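Local coordinates for protein acetone carboxylase alpha subunit (Xanthobacter autotrophicus Py2, PDB 5M45) that forms the alpha subunit of a carboxylase assembly, carries a manganese site, and belongs to the hydantoinase B/oxoprolinase family, at residues Lys513-Cys518 / Leu632-Gln637; Trp546-Gly551 / Pro626-Pro631; Phe718-Lys723 / Leu744-Ile749. All coordinates share one frame; numbering follows the deposited sequence.

Contact 1 of 3, residues Lys513-Cys518 / Leu632-Gln637; sequences KYRGGC and LDREPQ
Arg634 reaches out from the loop ahead of helix 636-645 and brings its guanidinium up to the backbone of Lys513 and the side chain of Arg515. With CG anti to the backbone N (chi1 -177°) and the chain drawn out straight as far as NE, the group arrives at the carbonyl of Lys513. NH1 bonds to Lys513 O at 3.1 Å, the oxygen lying at the edge of the guanidinium and in its plane, while the donor stands above the carbonyl plane. On the way the aliphatic part of the chain slides past the same oxygen, Arg634 CG coming to 3.4 Å from Lys513 O. Water 1 donates to this carbonyl too and accepts from Glu635 N, at the N-cap position of the helix. One face of the Arg634 guanidinium carries Arg515 CB, 4.0 Å above the plane. The two guanidinium planes stand 78° apart, and Arg515 NE comes to 4.0 Å from Arg634 NH2; Asp642 bridges to both, which probably offsets the like charges, and Asp470 takes Arg634 NH1. Arg515 bends at chi3, and its NH1 bonds to Gly516 O at 2.9 Å. Farther out, Lys513 CG rests against Asp633 O at 3.6 Å. Lys513 and Tyr514 both face Phe628, the arrangement of a classic beta bulge, with the buried arginine pair and its aspartates packed beside it.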
# COMPACT_ATOMS: atom_id res chain seq x y z
N LYS A 513 -35.07 26.73 -23.22
CA LYS A 513 -35.03 27.64 -24.37
C LYS A 513 -33.77 27.37 -25.24
O LYS A 513 -33.85 27.27 -26.48
CB LYS A 513 -35.03 29.09 -23.92
CG LYS A 513 -35.32 30.01 -25.08
CD LYS A 513 -34.36 31.18 -25.12
CE LYS A 513 -34.91 32.34 -24.41
NZ LYS A 513 -34.40 33.58 -25.10
N TYR A 514 -32.64 27.26 -24.56
CA TYR A 514 -31.40 26.70 -25.11
C TYR A 514 -31.14 25.38 -24.35
O TYR A 514 -31.22 25.30 -23.10
CB TYR A 514 -30.21 27.70 -25.05
CG TYR A 514 -30.51 28.95 -25.84
CD1 TYR A 514 -30.63 28.90 -27.25
CD2 TYR A 514 -30.74 30.18 -25.20
CE1 TYR A 514 -30.97 30.04 -27.97
CE2 TYR A 514 -31.06 31.32 -25.93
CZ TYR A 514 -31.19 31.25 -27.30
OH TYR A 514 -31.52 32.39 -28.04
N ARG A 515 -30.89 24.33 -25.12
CA ARG A 515 -30.74 22.96 -24.62
C ARG A 515 -29.29 22.75 -24.20
O ARG A 515 -28.36 23.21 -24.89
CB ARG A 515 -31.13 21.96 -25.75
CG ARG A 515 -30.99 20.50 -25.36
CD ARG A 515 -31.22 19.50 -26.52
NE ARG A 515 -30.69 19.82 -27.83
CZ ARG A 515 -29.39 19.87 -28.18
NH1 ARG A 515 -28.39 19.63 -27.33
NH2 ARG A 515 -29.09 20.15 -29.43
N GLY A 516 -29.09 22.08 -23.06
CA GLY A 516 -27.77 21.62 -22.70
C GLY A 516 -27.20 20.60 -23.71
O GLY A 516 -27.96 19.92 -24.43
N GLY A 517 -25.88 20.51 -23.76
CA GLY A 517 -25.24 19.54 -24.62
C GLY A 517 -25.66 18.11 -24.27
O GLY A 517 -25.79 17.75 -23.07
N CYS A 518 -25.90 17.28 -25.29
CA CYS A 518 -26.09 15.86 -25.06
C CYS A 518 -24.75 15.19 -24.71
O CYS A 518 -23.67 15.67 -25.09
CB CYS A 518 -26.72 15.17 -26.27
SG CYS A 518 -28.47 15.57 -26.47
N LEU A 632 -40.67 26.42 -23.31
CA LEU A 632 -41.77 26.95 -24.13
C LEU A 632 -41.37 28.15 -25.02
O LEU A 632 -42.12 28.54 -25.93
CB LEU A 632 -42.97 27.33 -23.23
CG LEU A 632 -44.32 26.79 -23.69
CD1 LEU A 632 -44.35 25.28 -23.56
CD2 LEU A 632 -45.41 27.40 -22.82
N ASP A 633 -40.20 28.74 -24.75
CA ASP A 633 -39.64 29.79 -25.58
C ASP A 633 -38.61 29.30 -26.61
O ASP A 633 -38.09 30.12 -27.36
CB ASP A 633 -39.05 30.89 -24.71
CG ASP A 633 -40.17 31.66 -23.93
OD1 ASP A 633 -41.25 31.83 -24.49
OD2 ASP A 633 -40.04 32.04 -22.74
N ARG A 634 -38.33 27.99 -26.68
CA ARG A 634 -37.38 27.49 -27.66
C ARG A 634 -37.93 27.71 -29.07
O ARG A 634 -39.12 27.57 -29.29
CB ARG A 634 -37.06 26.02 -27.47
CG ARG A 634 -36.00 25.45 -28.43
CD ARG A 634 -35.38 24.22 -27.83
NE ARG A 634 -34.37 23.51 -28.60
CZ ARG A 634 -33.10 23.93 -28.77
NH1 ARG A 634 -32.70 25.12 -28.32
NH2 ARG A 634 -32.23 23.18 -29.45
N GLU A 635 -37.05 28.05 -30.01
CA GLU A 635 -37.40 28.17 -31.41
C GLU A 635 -37.94 26.85 -31.97
O GLU A 635 -37.23 25.84 -31.91
CB GLU A 635 -36.17 28.68 -32.20
CG GLU A 635 -36.50 29.38 -33.51
CD GLU A 635 -37.30 30.74 -33.34
OE1 GLU A 635 -38.49 30.82 -33.85
OE2 GLU A 635 -36.74 31.74 -32.72
N PRO A 636 -39.20 26.82 -32.48
CA PRO A 636 -39.74 25.52 -32.93
C PRO A 636 -38.89 24.74 -33.94
O PRO A 636 -38.78 23.53 -33.82
CB PRO A 636 -41.11 25.85 -33.48
CG PRO A 636 -41.52 27.05 -32.68
CD PRO A 636 -40.24 27.87 -32.50
N GLN A 637 -38.25 25.43 -34.89
CA GLN A 637 -37.38 24.76 -35.87
C GLN A 637 -36.19 24.05 -35.19
O GLN A 637 -35.74 23.03 -35.67
CB GLN A 637 -36.91 25.75 -36.96
CG GLN A 637 -36.16 25.12 -38.14
CD GLN A 637 -37.01 24.06 -38.84
OE1 GLN A 637 -38.16 24.30 -39.23
NE2 GLN A 637 -36.47 22.87 -38.97
O HOH W 1 -34.23 28.87 -28.92

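Contact 2 of 3, residues Trp546-Gly551 / Pro626-Pro631; sequences WGLMGG and PGFGDP
Met549 sets its sulfur beside the ring of Phe628, SD 3.7 Å from CE2 and 4.7 Å from the ring centroid, an oblique Met-aromatic contact 65° off the ring normal. The chain runs extended beyond CG, which carries the sulfur out to the far end of the ring. Nearer the backbone, Leu548 CD2 packs on Phe628 CD2 at 4.1 Å; Phe628 holds CG anti to its own nitrogen (chi1 -178°), and the ring comes back toward this pair although its CB starts out away from them. Beneath the side chains lies a single beta bridge. Leu548 N donates to Gly627 O at 3.0 Å, and Gly629 N returns a bond to Leu548 O, also 3.0 Å, nearly straight on to the carbonyl. Leu548 O accepts Gly551 N as well, closing a type I' turn over Met549 and Gly550. Glycines meet where the backbones draw close, Gly550 C lying 3.3 Å from Gly629 O. At one end Pro626 CB sits 3.2 Å from Trp546 O. The bridge lies buried between loops, with helix 401-422 packed against Leu548 through Ser416 and Arg417 and against Met549 through Phe420. Trp546 reaches on to Val291 and Phe293 of strand 286-297. Asp630, directed away from 546-551, pairs through OD1 with Arg687 of helix 673-690, while OD2 bonds to the backbone of a neighbouring subunit.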
# COMPACT_ATOMS: atom_id res chain seq x y z
N TRP A 546 -28.10 21.54 -12.28
CA TRP A 546 -29.45 22.08 -12.41
C TRP A 546 -29.44 23.02 -13.64
O TRP A 546 -28.42 23.67 -13.94
CB TRP A 546 -29.88 22.93 -11.17
CG TRP A 546 -30.02 22.26 -9.82
CD1 TRP A 546 -29.56 21.02 -9.44
CD2 TRP A 546 -30.64 22.83 -8.65
NE1 TRP A 546 -29.85 20.79 -8.11
CE2 TRP A 546 -30.51 21.88 -7.60
CE3 TRP A 546 -31.27 24.06 -8.38
CZ2 TRP A 546 -31.05 22.11 -6.32
CZ3 TRP A 546 -31.80 24.28 -7.14
CH2 TRP A 546 -31.67 23.32 -6.10
N GLY A 547 -30.58 23.12 -14.31
CA GLY A 547 -30.80 24.15 -15.29
C GLY A 547 -30.94 25.54 -14.67
O GLY A 547 -31.14 25.68 -13.45
N LEU A 548 -30.85 26.58 -15.50
CA LEU A 548 -30.81 27.96 -15.04
C LEU A 548 -31.98 28.76 -15.63
O LEU A 548 -32.27 28.65 -16.83
CB LEU A 548 -29.46 28.59 -15.48
CG LEU A 548 -29.12 30.03 -15.11
CD1 LEU A 548 -29.14 30.23 -13.61
CD2 LEU A 548 -27.74 30.46 -15.62
N MET A 549 -32.60 29.60 -14.80
CA MET A 549 -33.64 30.57 -15.21
C MET A 549 -34.78 29.93 -16.04
O MET A 549 -35.28 30.52 -17.02
CB MET A 549 -33.00 31.75 -15.94
CG MET A 549 -32.16 32.67 -15.06
SD MET A 549 -30.99 33.70 -15.99
CE MET A 549 -30.06 34.33 -14.60
N GLY A 550 -35.17 28.72 -15.64
CA GLY A 550 -36.26 28.00 -16.28
C GLY A 550 -35.87 26.69 -16.95
O GLY A 550 -36.75 25.89 -17.33
N GLY A 551 -34.57 26.49 -17.18
CA GLY A 551 -34.05 25.26 -17.74
C GLY A 551 -34.04 24.11 -16.75
O GLY A 551 -34.17 24.33 -15.52
N PRO A 626 -26.71 20.81 -18.32
CA PRO A 626 -27.97 21.49 -18.01
C PRO A 626 -28.46 22.55 -19.02
O PRO A 626 -27.67 23.16 -19.75
CB PRO A 626 -27.68 22.14 -16.66
CG PRO A 626 -26.20 22.44 -16.70
CD PRO A 626 -25.60 21.25 -17.44
N GLY A 627 -29.77 22.76 -19.03
CA GLY A 627 -30.42 23.70 -19.96
C GLY A 627 -30.56 25.13 -19.40
O GLY A 627 -30.29 25.37 -18.19
N PHE A 628 -30.97 26.06 -20.29
CA PHE A 628 -31.21 27.46 -19.99
C PHE A 628 -32.57 27.96 -20.50
O PHE A 628 -32.90 27.80 -21.69
CB PHE A 628 -30.13 28.36 -20.64
CG PHE A 628 -30.31 29.83 -20.32
CD1 PHE A 628 -31.15 30.63 -21.08
CD2 PHE A 628 -29.70 30.38 -19.22
CE1 PHE A 628 -31.38 31.97 -20.74
CE2 PHE A 628 -29.91 31.74 -18.89
CZ PHE A 628 -30.74 32.51 -19.64
N GLY A 629 -33.31 28.65 -19.63
CA GLY A 629 -34.59 29.28 -20.00
C GLY A 629 -35.79 28.35 -20.12
O GLY A 629 -35.65 27.14 -20.18
N ASP A 630 -36.98 28.94 -20.22
CA ASP A 630 -38.23 28.19 -20.37
C ASP A 630 -38.26 27.44 -21.71
O ASP A 630 -38.19 28.08 -22.75
CB ASP A 630 -39.42 29.18 -20.30
CG ASP A 630 -40.81 28.49 -20.22
OD1 ASP A 630 -40.92 27.28 -20.49
OD2 ASP A 630 -41.80 29.21 -19.89
N PRO A 631 -38.43 26.10 -21.70
CA PRO A 631 -38.51 25.35 -22.97
C PRO A 631 -39.63 25.81 -23.89
O PRO A 631 -39.56 25.61 -25.09
CB PRO A 631 -38.82 23.92 -22.52
CG PRO A 631 -38.29 23.83 -21.13
CD PRO A 631 -38.49 25.19 -20.54

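Contact 3 of 3, residues Phe718-Lys723 / Leu744-Ile749; sequences FAASFK and LPEEEI
The last turns of helix 712-724 lie against an irregular segment that passes into a short 3-10 turn beginning at Glu746, the backbones coming nearest at Ala719 and Glu746, whose CA atoms are 5.3 Å apart. Ala719 is the middle of the contact. Its methyl points toward the other segment, and Ala719 CB comes to 3.3 Å from Leu744 O and 3.8 Å from Glu746 CA, so the small side chain lets the loop press close to the helix. Leu744 follows on one flank: with CG anti to the backbone N (chi1 -163°), its CD2 branch is laid along the helix, 3.8 Å from Phe718 CB. The same methyl meets Phe722 CE2 at 4.0 Å, the two side chains crossing at about a right angle. Over on the other flank the contact is polar. Glu746 stretches out beyond CG, and its OE1 forms a salt bridge with Lys723 NZ at 2.7 Å, met on the anti side of the carboxylate and 23° out of its plane. Lys723 bends at chi3 (-63°) to bring the ammonium group across. Arg339 bridges to the same oxygen, while Gln716 donates to OE2, so both oxygens of the carboxylate have partners. A water completes the seam: water 2 donates to Ala719 O and Leu744 O, joining the two backbones. Around the contact, Ile749 turns back onto Thr712 and Arg715 in the earlier part of helix 712-724. Helix 726-735 packs against that helix as well, its Phe732 meeting the rings of Phe718 and Phe722, and His317 of strand 313-324 bonds to Ser721.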
# COMPACT_ATOMS: atom_id res chain seq x y z
N PHE A 718 -29.63 15.42 6.23
CA PHE A 718 -29.96 16.55 7.13
C PHE A 718 -29.34 16.38 8.52
O PHE A 718 -28.71 17.33 9.02
CB PHE A 718 -31.48 16.78 7.22
CG PHE A 718 -32.08 17.39 5.97
CD1 PHE A 718 -31.77 18.70 5.59
CD2 PHE A 718 -32.93 16.66 5.15
CE1 PHE A 718 -32.33 19.26 4.46
CE2 PHE A 718 -33.46 17.21 3.99
CZ PHE A 718 -33.17 18.52 3.66
N ALA A 719 -29.40 15.19 9.12
CA ALA A 719 -28.86 15.04 10.48
C ALA A 719 -27.36 15.33 10.54
O ALA A 719 -26.91 16.01 11.47
CB ALA A 719 -29.16 13.68 11.06
N ALA A 720 -26.61 14.82 9.58
CA ALA A 720 -25.15 15.02 9.56
C ALA A 720 -24.79 16.50 9.26
O ALA A 720 -23.89 17.07 9.89
CB ALA A 720 -24.50 14.10 8.54
N SER A 721 -25.52 17.11 8.33
CA SER A 721 -25.36 18.52 7.95
C SER A 721 -25.64 19.47 9.16
O SER A 721 -24.91 20.42 9.41
CB SER A 721 -26.25 18.85 6.75
OG SER A 721 -25.86 18.13 5.54
N PHE A 722 -26.70 19.17 9.92
CA PHE A 722 -27.05 19.97 11.08
C PHE A 722 -25.92 19.98 12.11
O PHE A 722 -25.57 21.05 12.61
CB PHE A 722 -28.31 19.46 11.80
CG PHE A 722 -29.62 19.62 11.05
CD1 PHE A 722 -29.78 20.48 9.96
CD2 PHE A 722 -30.71 18.89 11.47
CE1 PHE A 722 -30.99 20.57 9.30
CE2 PHE A 722 -31.94 18.98 10.82
CZ PHE A 722 -32.08 19.82 9.73
N LYS A 723 -25.36 18.81 12.41
CA LYS A 723 -24.29 18.72 13.43
C LYS A 723 -23.03 19.49 13.03
O LYS A 723 -22.44 20.11 13.86
CB LYS A 723 -23.89 17.28 13.72
CG LYS A 723 -24.87 16.63 14.67
CD LYS A 723 -24.48 15.16 14.94
CE LYS A 723 -24.53 14.29 13.65
NZ LYS A 723 -24.62 12.84 13.87
N LEU A 744 -33.66 15.90 15.18
CA LEU A 744 -33.27 14.89 14.19
C LEU A 744 -31.87 14.30 14.48
O LEU A 744 -30.90 14.53 13.71
CB LEU A 744 -33.38 15.48 12.78
CG LEU A 744 -33.41 14.44 11.64
CD1 LEU A 744 -34.75 13.68 11.54
CD2 LEU A 744 -33.04 15.14 10.33
N PRO A 745 -31.75 13.54 15.58
CA PRO A 745 -30.45 12.89 15.84
C PRO A 745 -30.19 11.74 14.85
O PRO A 745 -31.08 10.94 14.54
CB PRO A 745 -30.60 12.36 17.27
CG PRO A 745 -32.06 12.17 17.47
CD PRO A 745 -32.76 13.22 16.61
N GLU A 746 -28.96 11.66 14.37
CA GLU A 746 -28.61 10.66 13.37
C GLU A 746 -28.79 9.22 13.87
O GLU A 746 -29.13 8.33 13.10
CB GLU A 746 -27.16 10.86 12.89
CG GLU A 746 -26.84 10.19 11.55
CD GLU A 746 -25.44 10.49 11.04
OE1 GLU A 746 -24.83 11.48 11.50
OE2 GLU A 746 -24.92 9.72 10.21
N GLU A 747 -28.58 9.03 15.17
CA GLU A 747 -28.67 7.70 15.79
C GLU A 747 -30.08 7.13 15.78
O GLU A 747 -30.22 5.93 15.92
CB GLU A 747 -28.19 7.71 17.25
CG GLU A 747 -26.73 8.07 17.44
CD GLU A 747 -26.44 9.59 17.47
OE1 GLU A 747 -27.35 10.47 17.29
OE2 GLU A 747 -25.25 9.90 17.64
N GLU A 748 -31.12 7.94 15.62
CA GLU A 748 -32.47 7.40 15.66
C GLU A 748 -32.95 6.89 14.30
O GLU A 748 -34.02 6.31 14.22
CB GLU A 748 -33.47 8.43 16.25
CG GLU A 748 -33.36 8.57 17.78
CD GLU A 748 -34.33 9.62 18.38
OE1 GLU A 748 -34.24 9.84 19.61
OE2 GLU A 748 -35.12 10.24 17.62
N ILE A 749 -32.15 7.05 13.26
CA ILE A 749 -32.60 6.68 11.90
C ILE A 749 -32.59 5.14 11.69
O ILE A 749 -33.42 4.62 10.96
CB ILE A 749 -31.76 7.42 10.82
CG1 ILE A 749 -31.95 8.94 10.97
CG2 ILE A 749 -32.13 6.98 9.40
CD1 ILE A 749 -30.89 9.77 10.25
O HOH W 2 -28.34 16.11 13.75
O HOH W 3 -23.78 11.61 15.86

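Going from the N terminus, the chain passes first through 513-518, in the loop between strands 497-504 and 520-526, and then through 546-551. Contact 2 closes when 626-631 returns to the latter, and contact 1 closes directly afterwards at 632-637, so the smaller loop sits within the larger. The two adjoin: probable hydrogen bonds from Phe628 N to Tyr514 O and from Lys513 N to Gly629 O tie the 513-518 loop to the segment leading into helix 636-645, and contact 2 adds the loop between strands 532-535 and 559-563. Contact 3 follows in series, joining helix 712-724 to the loop after helix 726-735; its nearest atoms are about 11 Å from contact 2.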